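Local coordinates for bsobi restriction endonuclease (Geobacillus stearothermophilus, PDB 1DC1), which cuts double-stranded DNA after the first C of the degenerate sequence 5'-CYCGRG-3', leaving terminal 5'-phosphates, and works as a homodimer, at residues Ser54-Lys57 with Asp61-Tyr64; Asn96-Asn101 with Asp112-Arg117; Ser148-Asp151 with Pro156-Trp159; Ser300-Ala305 with Cys317-Asn322. One frame throughout, in Å; residues are numbered along the deposited sequence.

Interaction 1. Residues Ser54-Lys57 with Asp61-Tyr64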
loop_
_atom_site.group_PDB
_atom_site.type_symbol
_atom_site.label_atom_id
_atom_site.label_comp_id
_atom_site.label_asym_id
_atom_site.label_seq_id
_atom_site.Cartn_x
_atom_site.Cartn_y
_atom_site.Cartn_z
ATOM N N SER D 54 21.113 15.158 -24.747
ATOM C CA SER D 54 21.067 16.096 -25.850
ATOM C C SER D 54 22.169 15.960 -26.903
ATOM O O SER D 54 22.034 16.517 -28.014
ATOM C CB SER D 54 20.975 17.509 -25.322
ATOM O OG SER D 54 19.660 17.763 -24.856
ATOM N N VAL D 55 23.242 15.225 -26.587
ATOM C CA VAL D 55 24.272 15.014 -27.602
ATOM C C VAL D 55 23.785 14.019 -28.699
ATOM O O VAL D 55 24.346 14.013 -29.790
ATOM C CB VAL D 55 25.634 14.592 -27.005
ATOM C CG1 VAL D 55 25.908 15.394 -25.735
ATOM C CG2 VAL D 55 25.654 13.139 -26.752
ATOM N N ALA D 56 22.729 13.224 -28.433
ATOM C CA ALA D 56 22.173 12.300 -29.426
ATOM C C ALA D 56 21.391 13.163 -30.396
ATOM O O ALA D 56 20.599 14.020 -29.995
ATOM C CB ALA D 56 21.260 11.306 -28.770
ATOM N N LYS D 57 21.609 12.963 -31.689
ATOM C CA LYS D 57 20.896 13.774 -32.638
ATOM C C LYS D 57 19.661 13.029 -33.053
ATOM O O LYS D 57 18.738 13.625 -33.582
ATOM C CB LYS D 57 21.800 14.116 -33.823
ATOM C CG LYS D 57 22.910 15.172 -33.531
ATOM C CD LYS D 57 22.958 15.619 -32.065
ATOM C CE LYS D 57 22.667 17.110 -31.883
ATOM N NZ LYS D 57 21.208 17.443 -32.009
ATOM N N ASP D 61 20.450 7.199 -31.489
ATOM C CA ASP D 61 21.766 7.586 -31.011
ATOM C C ASP D 61 21.866 7.481 -29.488
ATOM O O ASP D 61 22.964 7.324 -28.949
ATOM C CB ASP D 61 22.093 9.019 -31.455
ATOM C CG ASP D 61 22.506 9.120 -32.927
ATOM O OD1 ASP D 61 22.921 8.090 -33.521
ATOM O OD2 ASP D 61 22.408 10.249 -33.469
ATOM N N LEU D 62 20.722 7.552 -28.808
ATOM C CA LEU D 62 20.677 7.478 -27.336
ATOM C C LEU D 62 21.232 6.131 -26.840
ATOM O O LEU D 62 21.740 6.044 -25.715
ATOM C CB LEU D 62 19.217 7.723 -26.825
ATOM C CG LEU D 62 18.518 9.073 -27.184
ATOM C CD1 LEU D 62 17.021 9.024 -26.950
ATOM C CD2 LEU D 62 19.147 10.190 -26.357
ATOM N N LEU D 63 21.147 5.112 -27.694
ATOM C CA LEU D 63 21.642 3.785 -27.355
ATOM C C LEU D 63 23.158 3.746 -27.157
ATOM O O LEU D 63 23.701 2.804 -26.580
ATOM C CB LEU D 63 21.267 2.824 -28.456
ATOM C CG LEU D 63 19.767 2.650 -28.553
ATOM C CD1 LEU D 63 19.359 1.816 -29.778
ATOM C CD2 LEU D 63 19.353 1.973 -27.262
ATOM N N TYR D 64 23.848 4.760 -27.656
ATOM C CA TYR D 64 25.304 4.791 -27.528
ATOM C C TYR D 64 25.856 5.623 -26.382
ATOM O O TYR D 64 27.060 5.640 -26.145
ATOM C CB TYR D 64 25.934 5.239 -28.840
ATOM C CG TYR D 64 25.408 4.435 -29.978
ATOM C CD1 TYR D 64 25.396 3.047 -29.905
ATOM C CD2 TYR D 64 24.835 5.055 -31.078
ATOM C CE1 TYR D 64 24.813 2.295 -30.887
ATOM C CE2 TYR D 64 24.253 4.331 -32.069
ATOM C CZ TYR D 64 24.232 2.942 -31.975
ATOM O OH TYR D 64 23.590 2.196 -32.945
#
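The flat carboxylate of Asp61 turns one oxygen, OD2, to the backbone amide of Lys57. The gap from Lys57 N to Asp61 OD2 is 3.3 Å, and the angle at the hydrogen is 141°, so the bond is bent and weak. The other flat group, the Tyr64 ring, takes Leu63 CB over one face, offset toward the rim, but it lies aside from the contact itself. The Asp61 side chain has CG beside its own backbone N (chi1 -77°), which swings the carboxylate round to the Lys57 amide. Its CB is placed by the backbone, with the bond from CA pointing toward the other segment. Ala56 CB meets Asp61 CB at 3.6 Å. On its other contact, Ala56 CB reaches Leu62 CD2 at 3.4 Å, closer than carbons usually come. The small methyl of Ala56 thus sits against both Asp61 and Leu62. CD2 makes the closest touch from Leu62, with CG just behind it; the Leu62 side chain also packs on Leu103, Phe110 and Leu114. The Lys57 side chain is bent and leads away, and only its CB comes near OD2. Both segments belong to the loop between helix 21-53 and helix 69-75. Thr58 OG1 bonds to Asp61 N, and the turn at 61-64 is held by Tyr64 N to Asp61 O at 3.0 Å. The chemistry is therefore divided. The closest contacts are carbon to carbon, at Ala56 CB, while the bond to Lys57 N is weak and does not hold the carboxylate alone.

Interaction 2. Residues Asn96-Asn101 with Asp112-Arg117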
loop_
_atom_site.group_PDB
_atom_site.type_symbol
_atom_site.label_atom_id
_atom_site.label_comp_id
_atom_site.label_asym_id
_atom_site.label_seq_id
_atom_site.Cartn_x
_atom_site.Cartn_y
_atom_site.Cartn_z
ATOM N N ASN D 96 14.149 -0.375 -26.504
ATOM C CA ASN D 96 13.795 -0.242 -27.917
ATOM C C ASN D 96 12.327 0.162 -28.077
ATOM O O ASN D 96 11.981 0.948 -28.966
ATOM C CB ASN D 96 14.095 -1.543 -28.675
ATOM C CG ASN D 96 15.600 -1.843 -28.724
ATOM O OD1 ASN D 96 16.443 -0.922 -28.716
ATOM N ND2 ASN D 96 15.948 -3.133 -28.758
ATOM N N ASN D 97 11.469 -0.339 -27.196
ATOM C CA ASN D 97 10.053 0.005 -27.286
ATOM C C ASN D 97 9.883 1.491 -27.052
ATOM O O ASN D 97 9.092 2.149 -27.720
ATOM C CB ASN D 97 9.265 -0.795 -26.263
ATOM C CG ASN D 97 9.191 -2.283 -26.623
ATOM O OD1 ASN D 97 9.376 -2.665 -27.800
ATOM N ND2 ASN D 97 8.928 -3.131 -25.615
ATOM N N LEU D 98 10.652 2.022 -26.108
ATOM C CA LEU D 98 10.573 3.438 -25.793
ATOM C C LEU D 98 11.005 4.234 -27.026
ATOM O O LEU D 98 10.339 5.201 -27.438
ATOM C CB LEU D 98 11.491 3.748 -24.585
ATOM C CG LEU D 98 11.741 5.245 -24.380
ATOM C CD1 LEU D 98 10.441 5.979 -24.041
ATOM C CD2 LEU D 98 12.834 5.433 -23.294
ATOM N N ILE D 99 12.125 3.830 -27.617
ATOM C CA ILE D 99 12.614 4.503 -28.817
ATOM C C ILE D 99 11.607 4.407 -29.985
ATOM O O ILE D 99 11.255 5.425 -30.563
ATOM C CB ILE D 99 14.020 3.953 -29.248
ATOM C CG1 ILE D 99 15.089 4.426 -28.263
ATOM C CG2 ILE D 99 14.387 4.436 -30.667
ATOM C CD1 ILE D 99 16.404 3.726 -28.434
ATOM N N GLU D 100 11.098 3.208 -30.279
ATOM C CA GLU D 100 10.177 3.041 -31.401
ATOM C C GLU D 100 8.789 3.534 -31.176
ATOM O O GLU D 100 8.182 4.059 -32.098
ATOM C CB GLU D 100 10.104 1.568 -31.822
ATOM C CG GLU D 100 11.484 0.974 -32.163
ATOM C CD GLU D 100 11.433 -0.513 -32.491
ATOM O OE1 GLU D 100 10.354 -1.112 -32.312
ATOM O OE2 GLU D 100 12.465 -1.079 -32.915
ATOM N N ASN D 101 8.288 3.394 -29.954
ATOM C CA ASN D 101 6.916 3.780 -29.681
ATOM C C ASN D 101 6.708 5.205 -29.276
ATOM O O ASN D 101 5.614 5.770 -29.485
ATOM C CB ASN D 101 6.303 2.892 -28.592
ATOM C CG ASN D 101 6.309 1.442 -28.971
ATOM O OD1 ASN D 101 6.158 1.121 -30.152
ATOM N ND2 ASN D 101 6.482 0.547 -27.985
ATOM N N ASP D 112 12.697 16.031 -25.059
ATOM C CA ASP D 112 11.744 16.279 -23.985
ATOM C C ASP D 112 10.800 15.088 -23.829
ATOM O O ASP D 112 10.348 14.845 -22.730
ATOM C CB ASP D 112 10.953 17.563 -24.207
ATOM C CG ASP D 112 11.688 18.816 -23.731
ATOM O OD1 ASP D 112 12.790 18.760 -23.132
ATOM O OD2 ASP D 112 11.136 19.883 -23.978
ATOM N N GLU D 113 10.482 14.366 -24.910
ATOM C CA GLU D 113 9.645 13.167 -24.784
ATOM C C GLU D 113 10.340 12.243 -23.741
ATOM O O GLU D 113 9.701 11.717 -22.823
ATOM C CB GLU D 113 9.510 12.420 -26.131
ATOM C CG GLU D 113 8.564 11.199 -26.064
ATOM C CD GLU D 113 7.086 11.572 -25.808
ATOM O OE1 GLU D 113 6.711 12.733 -26.074
ATOM O OE2 GLU D 113 6.277 10.713 -25.349
ATOM N N LEU D 114 11.646 12.056 -23.882
ATOM C CA LEU D 114 12.415 11.211 -22.969
ATOM C C LEU D 114 12.406 11.737 -21.536
ATOM O O LEU D 114 12.148 10.986 -20.573
ATOM C CB LEU D 114 13.867 11.141 -23.437
ATOM C CG LEU D 114 14.859 10.410 -22.521
ATOM C CD1 LEU D 114 14.346 8.999 -22.134
ATOM C CD2 LEU D 114 16.202 10.326 -23.281
ATOM N N ILE D 115 12.725 13.032 -21.394
ATOM C CA ILE D 115 12.775 13.679 -20.065
ATOM C C ILE D 115 11.409 13.646 -19.351
ATOM O O ILE D 115 11.349 13.377 -18.163
ATOM C CB ILE D 115 13.290 15.193 -20.116
ATOM C CG1 ILE D 115 14.646 15.321 -20.877
ATOM C CG2 ILE D 115 13.454 15.706 -18.713
ATOM C CD1 ILE D 115 15.713 14.306 -20.517
ATOM N N PHE D 116 10.332 13.928 -20.082
ATOM C CA PHE D 116 8.968 13.914 -19.563
ATOM C C PHE D 116 8.628 12.478 -19.093
ATOM O O PHE D 116 8.037 12.309 -18.024
ATOM C CB PHE D 116 7.957 14.332 -20.653
ATOM C CG PHE D 116 7.986 15.804 -21.004
ATOM C CD1 PHE D 116 8.803 16.717 -20.310
ATOM C CD2 PHE D 116 7.192 16.283 -22.034
ATOM C CE1 PHE D 116 8.829 18.098 -20.649
ATOM C CE2 PHE D 116 7.206 17.658 -22.379
ATOM C CZ PHE D 116 8.021 18.556 -21.691
ATOM N N ARG D 117 8.990 11.454 -19.885
ATOM C CA ARG D 117 8.699 10.078 -19.482
ATOM C C ARG D 117 9.545 9.651 -18.315
ATOM O O ARG D 117 9.064 8.971 -17.411
ATOM C CB ARG D 117 8.846 9.125 -20.651
ATOM C CG ARG D 117 7.587 9.236 -21.501
ATOM C CD ARG D 117 7.576 8.547 -22.915
ATOM N NE ARG D 117 6.212 8.727 -23.448
ATOM C CZ ARG D 117 5.172 7.960 -23.120
ATOM N NH1 ARG D 117 5.319 6.939 -22.274
ATOM N NH2 ARG D 117 3.974 8.272 -23.575
#
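Helix 88-103 and helix 110-152 come closest here at Leu98 and Leu114, whose CA atoms lie 8.5 Å apart, with a wider pi-type turn in the first helix at 99-101. This is helix-to-helix packing in the helical part of the endonuclease. Leu98 carries it with both branches. CG lies trans to the backbone N (chi1 166°), which turns the branched end toward helix 110-152, and the fork at CG gives each methyl its own partner. Leu98 CD2 meets Leu114 CD1 at 4.0 Å, the side chains crossing at about a right angle. Leu98 CD1 meets Arg117 CD, also at 4.0 Å, the two side chains running antiparallel alongside each other. Arg117 is extended from CG to NE, so its methylene part packs on the leucine while the guanidinium goes on to polar partners. It has a cation-pi contact with Phe102, and NH1 bonds to Ser39 OG of the second subunit. Glu113 likewise forms a salt bridge to Arg47 of the second subunit, so this contact borders the dimer interface. With an alanine at Arg117, Leu98 CD1 would probably lose its contact with the CD methylene, and the Glu113 carboxylate its mate within the helix. That mate is Arg117 NE, 2.7 Å from Glu113 OE2, nearly in the guanidinium plane and on the anti side of the carboxylate, but 26° out of the carboxylate plane.

Interaction 3. Residues Ser148-Asp151 with Pro156-Trp159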
loop_
_atom_site.group_PDB
_atom_site.type_symbol
_atom_site.label_atom_id
_atom_site.label_comp_id
_atom_site.label_asym_id
_atom_site.label_seq_id
_atom_site.Cartn_x
_atom_site.Cartn_y
_atom_site.Cartn_z
ATOM N N SER D 148 12.566 11.906 25.944
ATOM C CA SER D 148 12.131 13.027 26.770
ATOM C C SER D 148 11.534 12.520 28.076
ATOM O O SER D 148 11.780 13.106 29.128
ATOM C CB SER D 148 11.124 13.888 26.041
ATOM O OG SER D 148 11.875 14.755 25.231
ATOM N N ALA D 149 10.757 11.445 28.023
ATOM C CA ALA D 149 10.210 10.872 29.240
ATOM C C ALA D 149 11.349 10.450 30.205
ATOM O O ALA D 149 11.239 10.650 31.415
ATOM C CB ALA D 149 9.340 9.668 28.918
ATOM N N LEU D 150 12.433 9.864 29.683
ATOM C CA LEU D 150 13.585 9.435 30.517
ATOM C C LEU D 150 14.264 10.686 31.067
ATOM O O LEU D 150 14.591 10.739 32.265
ATOM C CB LEU D 150 14.637 8.599 29.724
ATOM C CG LEU D 150 14.155 7.200 29.272
ATOM C CD1 LEU D 150 15.021 6.571 28.214
ATOM C CD2 LEU D 150 14.140 6.336 30.481
ATOM N N ASP D 151 14.469 11.676 30.194
ATOM C CA ASP D 151 15.118 12.927 30.588
ATOM C C ASP D 151 14.322 13.622 31.679
ATOM O O ASP D 151 14.885 14.023 32.696
ATOM C CB ASP D 151 15.256 13.876 29.402
ATOM C CG ASP D 151 16.232 13.365 28.341
ATOM O OD1 ASP D 151 16.982 12.406 28.630
ATOM O OD2 ASP D 151 16.239 13.921 27.216
ATOM N N PRO D 156 19.140 8.145 33.173
ATOM C CA PRO D 156 20.032 8.088 32.020
ATOM C C PRO D 156 19.703 6.886 31.104
ATOM O O PRO D 156 19.003 5.945 31.479
ATOM C CB PRO D 156 21.423 7.962 32.637
ATOM C CG PRO D 156 21.225 7.481 34.009
ATOM C CD PRO D 156 19.823 7.845 34.443
ATOM N N TYR D 157 20.226 6.928 29.894
ATOM C CA TYR D 157 20.008 5.846 28.963
ATOM C C TYR D 157 21.221 5.728 28.025
ATOM O O TYR D 157 22.110 6.584 28.039
ATOM C CB TYR D 157 18.693 6.089 28.182
ATOM C CG TYR D 157 18.705 7.311 27.283
ATOM C CD1 TYR D 157 19.267 7.237 25.979
ATOM C CD2 TYR D 157 18.170 8.531 27.720
ATOM C CE1 TYR D 157 19.300 8.336 25.116
ATOM C CE2 TYR D 157 18.193 9.650 26.880
ATOM C CZ TYR D 157 18.769 9.542 25.557
ATOM O OH TYR D 157 18.811 10.631 24.681
ATOM N N LYS D 158 21.279 4.626 27.275
ATOM C CA LYS D 158 22.311 4.405 26.280
ATOM C C LYS D 158 21.547 4.279 24.983
ATOM O O LYS D 158 20.354 3.949 25.002
ATOM C CB LYS D 158 23.060 3.116 26.569
ATOM C CG LYS D 158 23.593 3.078 27.991
ATOM C CD LYS D 158 24.354 1.826 28.231
ATOM C CE LYS D 158 25.800 2.049 27.978
ATOM N NZ LYS D 158 26.402 2.493 29.248
ATOM N N TRP D 159 22.204 4.593 23.875
ATOM C CA TRP D 159 21.539 4.486 22.617
ATOM C C TRP D 159 22.390 3.798 21.579
ATOM O O TRP D 159 23.597 3.701 21.706
ATOM C CB TRP D 159 21.121 5.853 22.155
ATOM C CG TRP D 159 22.261 6.693 21.750
ATOM C CD1 TRP D 159 23.215 7.229 22.564
ATOM C CD2 TRP D 159 22.533 7.184 20.416
ATOM N NE1 TRP D 159 24.062 8.035 21.818
ATOM C CE2 TRP D 159 23.662 8.019 20.506
ATOM C CE3 TRP D 159 21.922 6.992 19.160
ATOM C CZ2 TRP D 159 24.197 8.664 19.385
ATOM C CZ3 TRP D 159 22.445 7.628 18.062
ATOM C CH2 TRP D 159 23.573 8.456 18.177
#
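Leu150 and Tyr157 meet where the end of helix 110-152 packs on strand 157-161. Leu150 CD1 touches Tyr157 CB at 3.7 Å and the ring carbon CD2 at the same distance. The approach to the ring is slanted, neither face-on nor edge-on. Leu150 has CG beside its backbone N (chi1 -68°), and CD1 extends to the base of the tyrosine. Tyr157 holds its ring in the less common position between the backbone N and the carbonyl carbon (chi1 65°). This brings the ring alongside the helix end. Asp151 sits next along the helix and reaches a different part of the ring. Its OD1 lies at the edge, near the ring plane, 3.5 Å from Tyr157 CE2. From there the oxygen meets the slightly positive C-H rim rather than the electron-rich face. The carboxylate and ring planes are 25° apart. The hydroxyl of Tyr157 bonds to Asp177 OD2, and Asp151 OD2 lies close to that same oxygen. Arg144 offers Asp151 a long, weak ion pair. Leu150 also packs on Ile187 and Trp189 of the neighbouring strand 184-191. The last turns of helix 110-152 thus pack on the mixed sheet, an alpha/beta arrangement consistent with the PD-(D/E)XK clan. The chemistry is apolar at the base of the ring and polar toward its hydroxyl. Two carboxylates close together may raise the affinity of one of them for a proton, and the Tyr157 hydroxyl and the distant Arg144 may ease this.

Interaction 4. Residues Ser300-Ala305 with Cys317-Asn322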
loop_
_atom_site.group_PDB
_atom_site.type_symbol
_atom_site.label_atom_id
_atom_site.label_comp_id
_atom_site.label_asym_id
_atom_site.label_seq_id
_atom_site.Cartn_x
_atom_site.Cartn_y
_atom_site.Cartn_z
ATOM N N SER D 300 -6.544 -8.553 24.901
ATOM C CA SER D 300 -5.718 -9.072 23.821
ATOM C C SER D 300 -4.663 -8.023 23.368
ATOM O O SER D 300 -3.573 -8.386 22.943
ATOM C CB SER D 300 -6.580 -9.670 22.678
ATOM O OG SER D 300 -6.737 -8.800 21.601
ATOM N N LEU D 301 -4.956 -6.736 23.498
ATOM C CA LEU D 301 -3.960 -5.701 23.221
ATOM C C LEU D 301 -3.752 -5.042 24.601
ATOM O O LEU D 301 -4.713 -4.776 25.319
ATOM C CB LEU D 301 -4.494 -4.702 22.202
ATOM C CG LEU D 301 -3.630 -3.789 21.335
ATOM C CD1 LEU D 301 -2.657 -4.605 20.515
ATOM C CD2 LEU D 301 -4.584 -2.924 20.429
ATOM N N THR D 302 -2.499 -4.804 24.982
ATOM C CA THR D 302 -2.138 -4.210 26.272
ATOM C C THR D 302 -2.295 -2.689 26.372
ATOM O O THR D 302 -2.700 -2.154 27.414
ATOM C CB THR D 302 -0.686 -4.559 26.662
ATOM O OG1 THR D 302 -0.448 -5.942 26.389
ATOM C CG2 THR D 302 -0.461 -4.302 28.130
ATOM N N ASN D 303 -1.975 -1.994 25.283
ATOM C CA ASN D 303 -2.078 -0.541 25.271
ATOM C C ASN D 303 -2.108 -0.030 23.832
ATOM O O ASN D 303 -1.762 -0.749 22.878
ATOM C CB ASN D 303 -0.892 0.064 26.037
ATOM C CG ASN D 303 -1.233 1.364 26.711
ATOM O OD1 ASN D 303 -2.198 2.062 26.351
ATOM N ND2 ASN D 303 -0.427 1.717 27.692
ATOM N N SER D 304 -2.517 1.216 23.675
ATOM C CA SER D 304 -2.595 1.818 22.348
ATOM C C SER D 304 -2.576 3.320 22.484
ATOM O O SER D 304 -2.944 3.863 23.523
ATOM C CB SER D 304 -3.882 1.401 21.655
ATOM O OG SER D 304 -3.998 1.952 20.355
ATOM N N ALA D 305 -2.115 4.005 21.444
ATOM C CA ALA D 305 -2.113 5.449 21.477
ATOM C C ALA D 305 -2.249 6.004 20.052
ATOM O O ALA D 305 -1.819 5.369 19.093
ATOM C CB ALA D 305 -0.840 5.975 22.120
ATOM N N CYS D 317 4.364 6.213 26.655
ATOM C CA CYS D 317 5.829 6.189 26.814
ATOM C C CYS D 317 6.265 6.104 28.283
ATOM O O CYS D 317 7.199 5.396 28.627
ATOM C CB CYS D 317 6.448 7.430 26.154
ATOM S SG CYS D 317 6.474 7.253 24.372
ATOM N N ARG D 318 5.590 6.832 29.155
ATOM C CA ARG D 318 5.912 6.766 30.574
ATOM C C ARG D 318 5.608 5.343 31.065
ATOM O O ARG D 318 6.377 4.759 31.821
ATOM C CB ARG D 318 5.111 7.847 31.293
ATOM C CG ARG D 318 4.987 7.674 32.766
ATOM C CD ARG D 318 4.465 8.955 33.416
ATOM N NE ARG D 318 4.960 9.068 34.792
ATOM C CZ ARG D 318 4.198 9.230 35.875
ATOM N NH1 ARG D 318 2.871 9.304 35.771
ATOM N NH2 ARG D 318 4.779 9.332 37.069
ATOM N N TRP D 319 4.505 4.774 30.593
ATOM C CA TRP D 319 4.155 3.424 30.945
ATOM C C TRP D 319 5.228 2.437 30.420
ATOM O O TRP D 319 5.629 1.509 31.145
ATOM C CB TRP D 319 2.795 3.096 30.341
ATOM C CG TRP D 319 2.463 1.623 30.391
ATOM C CD1 TRP D 319 2.072 0.900 31.487
ATOM C CD2 TRP D 319 2.499 0.703 29.300
ATOM N NE1 TRP D 319 1.862 -0.404 31.149
ATOM C CE2 TRP D 319 2.112 -0.559 29.810
ATOM C CE3 TRP D 319 2.821 0.820 27.938
ATOM C CZ2 TRP D 319 2.035 -1.697 29.008
ATOM C CZ3 TRP D 319 2.745 -0.315 27.139
ATOM C CH2 TRP D 319 2.355 -1.554 27.675
ATOM N N ILE D 320 5.684 2.629 29.168
ATOM C CA ILE D 320 6.672 1.732 28.578
ATOM C C ILE D 320 7.963 1.685 29.372
ATOM O O ILE D 320 8.535 0.622 29.589
ATOM C CB ILE D 320 7.003 2.139 27.120
ATOM C CG1 ILE D 320 6.060 1.390 26.190
ATOM C CG2 ILE D 320 8.470 1.763 26.744
ATOM C CD1 ILE D 320 6.078 1.910 24.782
ATOM N N ILE D 321 8.406 2.857 29.796
ATOM C CA ILE D 321 9.636 3.006 30.542
ATOM C C ILE D 321 9.567 2.303 31.910
ATOM O O ILE D 321 10.590 1.864 32.460
ATOM C CB ILE D 321 9.967 4.545 30.694
ATOM C CG1 ILE D 321 10.592 5.074 29.399
ATOM C CG2 ILE D 321 10.913 4.783 31.820
ATOM C CD1 ILE D 321 10.112 6.402 29.099
ATOM N N ASN D 322 8.355 2.177 32.439
ATOM C CA ASN D 322 8.166 1.556 33.743
ATOM C C ASN D 322 7.765 0.106 33.718
ATOM O O ASN D 322 7.571 -0.462 34.767
ATOM C CB ASN D 322 7.150 2.364 34.555
ATOM C CG ASN D 322 7.750 3.653 35.114
ATOM O OD1 ASN D 322 8.562 3.610 36.054
ATOM N ND2 ASN D 322 7.369 4.804 34.535
#
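Asn303 opens strand 303-306, and Trp319 lies on helix 310-321; their CA atoms, the nearest pair, are 9.3 Å apart, so the side chains bridge the gap. Asn303 and Trp319 point at one another. Trp319 CG is trans to its backbone N (chi1 168°), which carries the indole out to the strand. Asn303 ND2 sits over one face, 3.3 Å above the ring plane and offset toward the rim, and is 3.4 Å from Trp319 CE3. The amide plane stands 71° to the ring, which suits an N-H directed at the pi cloud. Asn303 CB adds a CH-pi contact, 4.2 Å from the centroid of the six-membered ring. The other end of the amide is held too: Asn303 OD1 takes Ser304 N at 2.8 Å, which helps fix ND2 on the ring side. Thr302 CG2 comes obliquely to Trp319 CZ2 at 3.7 Å, while its OG1 bonds to Thr277 N. Replacing Trp319 with an alanine would probably open a gap beneath Asn303 ND2 and CB and leave Thr302 CG2 without its aromatic neighbour. The Asn303 side chain is about 12 Å from that of Glu240, a predicted magnesium ligand. Helix 310-321, packed beside the parallel strands 276-281 and 303-306 at one end of the mixed sheet, is consistent with the alpha/beta core of the PD-(D/E)XK nucleases.

Overall arrangement
Interactions 1 and 2 belong to the helical end of the chain, and interactions 3 and 4 to the sheet-bearing end, more than 50 Å away between centres. Helix 110-152 joins the two ends, serving interaction 2 near its start and interaction 3 near its finish. Interactions 1 and 2 touch through Leu63 and Ile99. Interactions 3 and 4 touch through Ala149 and Ile321, and both reach the mixed sheet. Interactions 2 and 3 are buried, whereas 1 and 4 are only partly so. Chemistry follows place: aliphatic packing beside the subunit interface in 2, a methyl contact and one weak amide-carboxylate bond in the loop of 1, and aromatic rings against the sheet in 3 and 4.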